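Blue-light-activated histidine kinase 2 (Erythrobacter litoralis HTCC2594, PDB 4R38) senses blue light through a flavin-binding LOV domain, the part in this structure, and passes the signal on as a histidine kinase involved in bacterial virulence. Local coordinates at residues R43-E46 / Q47-Y51; N93-A96 / D97-F101. All blocks are in the same frame, centred on the assembly; numbering follows the deposited sequence.

How the contacts relate
From the N terminus, strands 25-30 and 38-41 come first, and contact 1 (43-51) follows as the short helix 43-49 and the turn that ends it. Helices 53-56 and 71-82 then lead to strand 87-94, and contact 2 (93-101) closes the hairpin between it and strand 100-109. Both contacts are local, and they stand in series, neither enclosing nor crossing the other. In space they meet: the C-terminal end of the helix lends its carbonyls to the hairpin, Met48 O to Arg95 NH1 (2.8 Å) and Thr49 O to Ala96 N (2.9 Å), both probable hydrogen bonds. A helix whose buried side chains pack on the sheet is thereby tied to the hairpin at its edge.

Contact 1: residues R43-E46 / Q47-Y51; sequences RAFE and QMTGY
Thr49 lies one helical turn beyond Phe45, and its methyl CG2 sits over the middle of the Phe45 ring, 3.8 Å from the centroid, in a CH-pi contact. The two belong to a short helix of the PAS fold, 43-49, whose C-terminal end is finished by an ST turn. A threonine suits the spot because its two branches do different work. With chi1 at 71°, OG1 stands between the backbone N and the carbonyl carbon; it donates a hydrogen bond to Phe45 O at 3.0 Å while CG2 is left for the ring. Phe45 O also accepts from Thr49 N, which arrives from the other face of the carbonyl plane, so two donors of one residue grip it. The buried Phe45 ring also packs against Cys61, the residue that forms the flavin adduct but is unattached here.

On the exposed side, Arg43 NE and Gln47 NE2 approach to 3.1 Å, but both are donors and form no hydrogen bond, so as modelled the amide's orientation is doubtful; the guanidinium and amide planes are 78° apart. Glu46 sends its carboxylate onward to the backbone N of Arg53, while its CA-H points at Tyr51 O. Gly50 ends the helix: its N still bonds to Glu46 O at 2.8 Å, but its phi is positive, a conformation easy for a residue without a side chain. Tyr51 turns away to meet Phe63 edge-to-face, and its backbone N closes the ST turn on Thr49 OG1 at 3.1 Å, with an N-H...O angle of 164°.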
ATOM      1  N   ARG A  43       0.122  -4.796 -12.686  1.00 41.72           N
ATOM      2  CA  ARG A  43       1.432  -5.149 -13.199  1.00 44.25           C
ATOM      3  C   ARG A  43       2.487  -4.124 -12.792  1.00 39.80           C
ATOM      4  O   ARG A  43       3.630  -4.480 -12.560  1.00 41.26           O
ATOM      5  CB  ARG A  43       1.363  -5.260 -14.729  1.00 50.05           C
ATOM      6  CG  ARG A  43       2.638  -5.767 -15.351  1.00 63.93           C
ATOM      7  CD  ARG A  43       2.517  -5.875 -16.868  1.00 75.05           C
ATOM      8  NE  ARG A  43       3.800  -6.232 -17.473  1.00 86.45           N
ATOM      9  CZ  ARG A  43       4.039  -6.260 -18.781  1.00 92.00           C
ATOM     10  NH1 ARG A  43       3.081  -5.952 -19.649  1.00 89.92           N
ATOM     11  NH2 ARG A  43       5.248  -6.597 -19.220  1.00 95.51           N
ATOM     12  N   ALA A  44       2.129  -2.841 -12.737  1.00 39.95           N
ATOM     13  CA  ALA A  44       3.097  -1.818 -12.312  1.00 36.05           C
ATOM     14  C   ALA A  44       3.568  -2.040 -10.868  1.00 37.68           C
ATOM     15  O   ALA A  44       4.720  -1.756 -10.535  1.00 36.23           O
ATOM     16  CB  ALA A  44       2.503  -0.402 -12.467  1.00 36.59           C
ATOM     17  N   PHE A  45       2.681  -2.535 -10.009  1.00 39.52           N
ATOM     18  CA  PHE A  45       3.057  -2.871  -8.642  1.00 36.29           C
ATOM     19  C   PHE A  45       4.052  -4.009  -8.641  1.00 38.22           C
ATOM     20  O   PHE A  45       5.038  -3.945  -7.946  1.00 43.99           O
ATOM     21  CB  PHE A  45       1.847  -3.275  -7.825  1.00 31.18           C
ATOM     22  CG  PHE A  45       2.165  -3.679  -6.414  1.00 32.34           C
ATOM     23  CD1 PHE A  45       2.155  -2.734  -5.396  1.00 37.08           C
ATOM     24  CD2 PHE A  45       2.482  -4.992  -6.111  1.00 35.84           C
ATOM     25  CE1 PHE A  45       2.428  -3.102  -4.091  1.00 42.93           C
ATOM     26  CE2 PHE A  45       2.754  -5.370  -4.812  1.00 38.36           C
ATOM     27  CZ  PHE A  45       2.735  -4.425  -3.798  1.00 39.58           C
ATOM     28  N   GLU A  46       3.770  -5.043  -9.428  1.00 36.41           N
ATOM     29  CA  GLU A  46       4.689  -6.170  -9.563  1.00 39.32           C
ATOM     30  C   GLU A  46       6.062  -5.704 -10.032  1.00 41.94           C
ATOM     31  O   GLU A  46       7.067  -6.129  -9.500  1.00 41.23           O
ATOM     32  CB  GLU A  46       4.151  -7.203 -10.558  1.00 45.52           C
ATOM     33  CG  GLU A  46       2.837  -7.865 -10.187  1.00 41.53           C
ATOM     34  CD  GLU A  46       2.495  -8.985 -11.155  1.00 55.50           C
ATOM     35  OE1 GLU A  46       2.462  -8.730 -12.383  1.00 55.06           O
ATOM     36  OE2 GLU A  46       2.289 -10.130 -10.706  1.00 55.40           O
ATOM     37  N   GLN A  47       6.096  -4.809 -11.022  1.00 42.16           N
ATOM     38  CA  GLN A  47       7.370  -4.380 -11.586  1.00 45.70           C
ATOM     39  C   GLN A  47       8.169  -3.520 -10.623  1.00 45.04           C
ATOM     40  O   GLN A  47       9.389  -3.648 -10.545  1.00 51.75           O
ATOM     41  CB  GLN A  47       7.154  -3.611 -12.892  1.00 47.08           C
ATOM     42  CG  GLN A  47       6.629  -4.466 -14.031  1.00 57.65           C
ATOM     43  CD  GLN A  47       6.293  -3.644 -15.273  1.00 71.92           C
ATOM     44  OE1 GLN A  47       6.355  -2.412 -15.254  1.00 76.98           O
ATOM     45  NE2 GLN A  47       5.932  -4.328 -16.357  1.00 74.54           N
ATOM     46  N   MET A  48       7.490  -2.648  -9.886  1.00 37.23           N
ATOM     47  CA  MET A  48       8.154  -1.814  -8.883  1.00 43.05           C
ATOM     48  C   MET A  48       8.684  -2.618  -7.692  1.00 41.85           C
ATOM     49  O   MET A  48       9.804  -2.391  -7.227  1.00 40.20           O
ATOM     50  CB  MET A  48       7.202  -0.739  -8.363  1.00 38.91           C
ATOM     51  CG  MET A  48       7.806   0.142  -7.248  1.00 41.09           C
ATOM     52  SD  MET A  48       6.587   1.276  -6.545  1.00 51.18           S
ATOM     53  CE  MET A  48       5.673   0.119  -5.510  1.00 53.54           C
ATOM     54  N   THR A  49       7.878  -3.544  -7.191  1.00 37.81           N
ATOM     55  CA  THR A  49       8.234  -4.250  -5.961  1.00 41.71           C
ATOM     56  C   THR A  49       8.997  -5.550  -6.178  1.00 45.86           C
ATOM     57  O   THR A  49       9.655  -6.029  -5.253  1.00 43.70           O
ATOM     58  CB  THR A  49       7.012  -4.614  -5.124  1.00 34.28           C
ATOM     59  OG1 THR A  49       6.281  -5.663  -5.763  1.00 41.91           O
ATOM     60  CG2 THR A  49       6.145  -3.399  -4.851  1.00 34.64           C
ATOM     61  N   GLY A  50       8.888  -6.142  -7.364  1.00 47.53           N
ATOM     62  CA  GLY A  50       9.518  -7.430  -7.617  1.00 49.09           C
ATOM     63  C   GLY A  50       8.731  -8.633  -7.112  1.00 48.92           C
ATOM     64  O   GLY A  50       9.182  -9.765  -7.273  1.00 53.53           O
ATOM     65  N   TYR A  51       7.555  -8.388  -6.523  1.00 47.71           N
ATOM     66  CA  TYR A  51       6.650  -9.446  -6.066  1.00 48.47           C
ATOM     67  C   TYR A  51       5.575  -9.785  -7.093  1.00 52.30           C
ATOM     68  O   TYR A  51       4.953  -8.894  -7.665  1.00 48.07           O
ATOM     69  CB  TYR A  51       5.942  -9.019  -4.778  1.00 46.92           C
ATOM     70  CG  TYR A  51       6.832  -8.957  -3.561  1.00 48.03           C
ATOM     71  CD1 TYR A  51       7.053 -10.089  -2.778  1.00 46.63           C
ATOM     72  CD2 TYR A  51       7.445  -7.767  -3.178  1.00 44.84           C
ATOM     73  CE1 TYR A  51       7.860 -10.036  -1.662  1.00 51.10           C
ATOM     74  CE2 TYR A  51       8.256  -7.714  -2.045  1.00 45.17           C
ATOM     75  CZ  TYR A  51       8.457  -8.848  -1.308  1.00 51.66           C
ATOM     76  OH  TYR A  51       9.257  -8.776  -0.194  1.00 47.56           O
TER

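Contact 2: residues N93-A96 / D97-F101; sequences NYRA and DGEGF. With RBF (riboflavin), chain E.
Arg95 lays its guanidinium flat on the ring of Phe101, the planes 12° apart and the centres separated by 4.2 Å, in an off-centre cation-pi stack. NH1 stands over the ring while NH2 reaches back above CB. The chain runs extended from CG to NE, which brings NE alongside Glu99; the salt bridge to OE1 measures 3.0 Å, the nitrogen lying above the carboxylate plane. An arginine fits because its flat, charged end can stack and still bond at its rim, where NH1 also forms a salt bridge with Asp126 and NH2 a hydrogen bond with Gln129.

On the opposite face of the Phe101 ring rests Asn93 CB, 4.0 Å from the centroid. Beyond it the amide pairs with riboflavin: OD1 accepts from N3 and ND2 donates to O2, both at 2.9 Å. Asn103 ND2 also donates to OD1, which helps fix the amide's orientation.

At the bend, Gly98 N to Arg95 O closes a type I turn with glycine at its positive-phi last position, and Asp97 OD1 accepts from Glu99 N in an Asx turn. The whole is an antiparallel beta hairpin at the edge of a PAS-fold sheet, with the asparagine-flavin pairing characteristic of LOV domains.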
ATOM      1  N   ASN A  93      10.645   1.414   1.808  1.00 35.82           N
ATOM      2  CA  ASN A  93      10.168   0.081   1.501  1.00 38.44           C
ATOM      3  C   ASN A  93      11.335  -0.694   0.918  1.00 41.19           C
ATOM      4  O   ASN A  93      12.393  -0.118   0.629  1.00 42.45           O
ATOM      5  CB  ASN A  93       9.035   0.098   0.477  1.00 36.40           C
ATOM      6  CG  ASN A  93       7.620   0.341   1.077  1.00 37.20           C
ATOM      7  OD1 ASN A  93       6.649   0.367   0.327  1.00 36.45           O
ATOM      8  ND2 ASN A  93       7.514   0.512   2.405  1.00 37.14           N
ATOM      9  N   TYR A  94      11.119  -1.991   0.718  1.00 36.28           N
ATOM     10  CA  TYR A  94      12.147  -2.888   0.241  1.00 37.79           C
ATOM     11  C   TYR A  94      11.554  -3.754  -0.850  1.00 41.26           C
ATOM     12  O   TYR A  94      10.464  -4.304  -0.695  1.00 40.71           O
ATOM     13  CB  TYR A  94      12.627  -3.785   1.394  1.00 38.05           C
ATOM     14  CG  TYR A  94      13.294  -3.022   2.527  1.00 38.12           C
ATOM     15  CD1 TYR A  94      14.671  -2.898   2.585  1.00 43.34           C
ATOM     16  CD2 TYR A  94      12.532  -2.402   3.520  1.00 38.45           C
ATOM     17  CE1 TYR A  94      15.302  -2.200   3.635  1.00 47.83           C
ATOM     18  CE2 TYR A  94      13.133  -1.705   4.562  1.00 41.36           C
ATOM     19  CZ  TYR A  94      14.526  -1.605   4.612  1.00 45.18           C
ATOM     20  OH  TYR A  94      15.122  -0.911   5.630  1.00 44.66           O
ATOM     21  N   ARG A  95      12.256  -3.863  -1.977  1.00 39.37           N
ATOM     22  CA  ARG A  95      11.821  -4.769  -3.016  1.00 40.57           C
ATOM     23  C   ARG A  95      12.072  -6.215  -2.599  1.00 42.25           C
ATOM     24  O   ARG A  95      12.667  -6.485  -1.540  1.00 42.24           O
ATOM     25  CB  ARG A  95      12.521  -4.453  -4.351  1.00 46.45           C
ATOM     26  CG  ARG A  95      12.463  -2.973  -4.735  1.00 45.51           C
ATOM     27  CD  ARG A  95      13.054  -2.694  -6.143  1.00 47.55           C
ATOM     28  NE  ARG A  95      13.593  -1.333  -6.228  1.00 50.82           N
ATOM     29  CZ  ARG A  95      12.874  -0.249  -6.525  1.00 49.80           C
ATOM     30  NH1 ARG A  95      11.587  -0.335  -6.783  1.00 43.85           N
ATOM     31  NH2 ARG A  95      13.452   0.936  -6.542  1.00 49.19           N
ATOM     32  N   ALA A  96      11.594  -7.144  -3.411  1.00 47.53           N
ATOM     33  CA  ALA A  96      11.751  -8.565  -3.126  1.00 50.97           C
ATOM     34  C   ALA A  96      13.218  -8.978  -3.080  1.00 55.61           C
ATOM     35  O   ALA A  96      13.571  -9.904  -2.365  1.00 57.85           O
ATOM     36  CB  ALA A  96      11.010  -9.382  -4.164  1.00 55.00           C
ATOM     37  N   ASP A  97      14.067  -8.297  -3.849  1.00 55.39           N
ATOM     38  CA  ASP A  97      15.496  -8.592  -3.839  1.00 56.99           C
ATOM     39  C   ASP A  97      16.187  -7.849  -2.708  1.00 60.33           C
ATOM     40  O   ASP A  97      17.405  -7.894  -2.581  1.00 65.26           O
ATOM     41  CB  ASP A  97      16.153  -8.248  -5.187  1.00 58.51           C
ATOM     42  CG  ASP A  97      16.158  -6.750  -5.498  1.00 63.69           C
ATOM     43  OD1 ASP A  97      15.864  -5.922  -4.610  1.00 62.42           O
ATOM     44  OD2 ASP A  97      16.483  -6.397  -6.651  1.00 73.19           O
ATOM     45  N   GLY A  98      15.401  -7.159  -1.889  1.00 50.71           N
ATOM     46  CA  GLY A  98      15.937  -6.486  -0.724  1.00 42.99           C
ATOM     47  C   GLY A  98      16.416  -5.056  -0.923  1.00 44.98           C
ATOM     48  O   GLY A  98      16.808  -4.400   0.043  1.00 46.90           O
ATOM     49  N   GLU A  99      16.387  -4.566  -2.153  1.00 46.27           N
ATOM     50  CA  GLU A  99      16.767  -3.184  -2.415  1.00 52.70           C
ATOM     51  C   GLU A  99      15.792  -2.215  -1.747  1.00 50.47           C
ATOM     52  O   GLU A  99      14.569  -2.312  -1.908  1.00 44.76           O
ATOM     53  CB  GLU A  99      16.824  -2.917  -3.922  1.00 49.72           C
ATOM     54  CG  GLU A  99      17.170  -1.476  -4.278  1.00 64.81           C
ATOM     55  CD  GLU A  99      17.401  -1.267  -5.774  1.00 69.47           C
ATOM     56  OE1 GLU A  99      16.575  -1.740  -6.584  1.00 61.46           O
ATOM     57  OE2 GLU A  99      18.419  -0.630  -6.137  1.00 71.55           O
ATOM     58  N   GLY A 100      16.336  -1.281  -0.983  1.00 52.85           N
ATOM     59  CA  GLY A 100      15.494  -0.283  -0.361  1.00 50.26           C
ATOM     60  C   GLY A 100      15.128   0.777  -1.371  1.00 52.30           C
ATOM     61  O   GLY A 100      15.892   1.037  -2.319  1.00 48.78           O
ATOM     62  N   PHE A 101      13.957   1.379  -1.182  1.00 43.11           N
ATOM     63  CA  PHE A 101      13.544   2.523  -1.991  1.00 44.89           C
ATOM     64  C   PHE A 101      12.510   3.363  -1.271  1.00 47.73           C
ATOM     65  O   PHE A 101      11.808   2.869  -0.400  1.00 42.11           O
ATOM     66  CB  PHE A 101      12.993   2.058  -3.341  1.00 44.74           C
ATOM     67  CG  PHE A 101      11.643   1.358  -3.263  1.00 44.36           C
ATOM     68  CD1 PHE A 101      10.480   2.026  -3.615  1.00 39.04           C
ATOM     69  CD2 PHE A 101      11.550   0.033  -2.843  1.00 45.34           C
ATOM     70  CE1 PHE A 101       9.232   1.394  -3.553  1.00 41.66           C
ATOM     71  CE2 PHE A 101      10.318  -0.600  -2.777  1.00 42.46           C
ATOM     72  CZ  PHE A 101       9.157   0.075  -3.144  1.00 41.19           C
TER
HETATM   73  N1  RBF E 201       2.570   0.374   3.107  1.00 32.94           N
HETATM   74  C2  RBF E 201       3.800   0.330   2.532  1.00 32.43           C
HETATM   75  O2  RBF E 201       4.794   0.258   3.231  1.00 33.68           O
HETATM   76  N3  RBF E 201       3.906   0.378   1.170  1.00 36.72           N
HETATM   77  C4  RBF E 201       2.823   0.373   0.362  1.00 34.70           C
HETATM   78  O4  RBF E 201       2.947   0.411  -0.884  1.00 33.47           O
HETATM   79  C4A RBF E 201       1.524   0.346   0.928  1.00 32.00           C
HETATM   80  N5  RBF E 201       0.388   0.295   0.184  1.00 30.60           N
HETATM   81  C5A RBF E 201      -0.819   0.258   0.774  1.00 29.86           C
HETATM   82  C6  RBF E 201      -2.026   0.224   0.021  1.00 31.93           C
HETATM   83  C7  RBF E 201      -3.276   0.169   0.635  1.00 36.78           C
HETATM   84  C7M RBF E 201      -4.515   0.139  -0.295  1.00 35.29           C
HETATM   85  C8  RBF E 201      -3.355   0.175   2.027  1.00 33.17           C
HETATM   86  C8M RBF E 201      -4.667   0.141   2.812  1.00 38.39           C
HETATM   87  C9  RBF E 201      -2.208   0.223   2.770  1.00 33.20           C
HETATM   88  C9A RBF E 201      -0.911   0.272   2.180  1.00 33.32           C
HETATM   89  N10 RBF E 201       0.221   0.283   2.976  1.00 31.29           N
HETATM   90  C10 RBF E 201       1.464   0.329   2.361  1.00 30.46           C
HETATM   91  C1' RBF E 201       0.180   0.376   4.436  1.00 32.03           C
HETATM   92  C2' RBF E 201       0.230  -0.929   5.223  1.00 29.30           C
HETATM   93  O2' RBF E 201      -0.517  -1.859   4.550  1.00 33.78           O
HETATM   94  C3' RBF E 201      -0.334  -0.688   6.619  1.00 33.86           C
HETATM   95  O3' RBF E 201      -1.688  -0.342   6.531  1.00 34.84           O
HETATM   96  C4' RBF E 201       0.398   0.440   7.341  1.00 33.84           C
HETATM   97  O4' RBF E 201       1.764   0.149   7.488  1.00 33.45           O
HETATM   98  C5' RBF E 201      -0.210   0.684   8.717  1.00 33.89           C
HETATM   99  O5' RBF E 201      -0.149  -0.500   9.494  1.00 35.28           O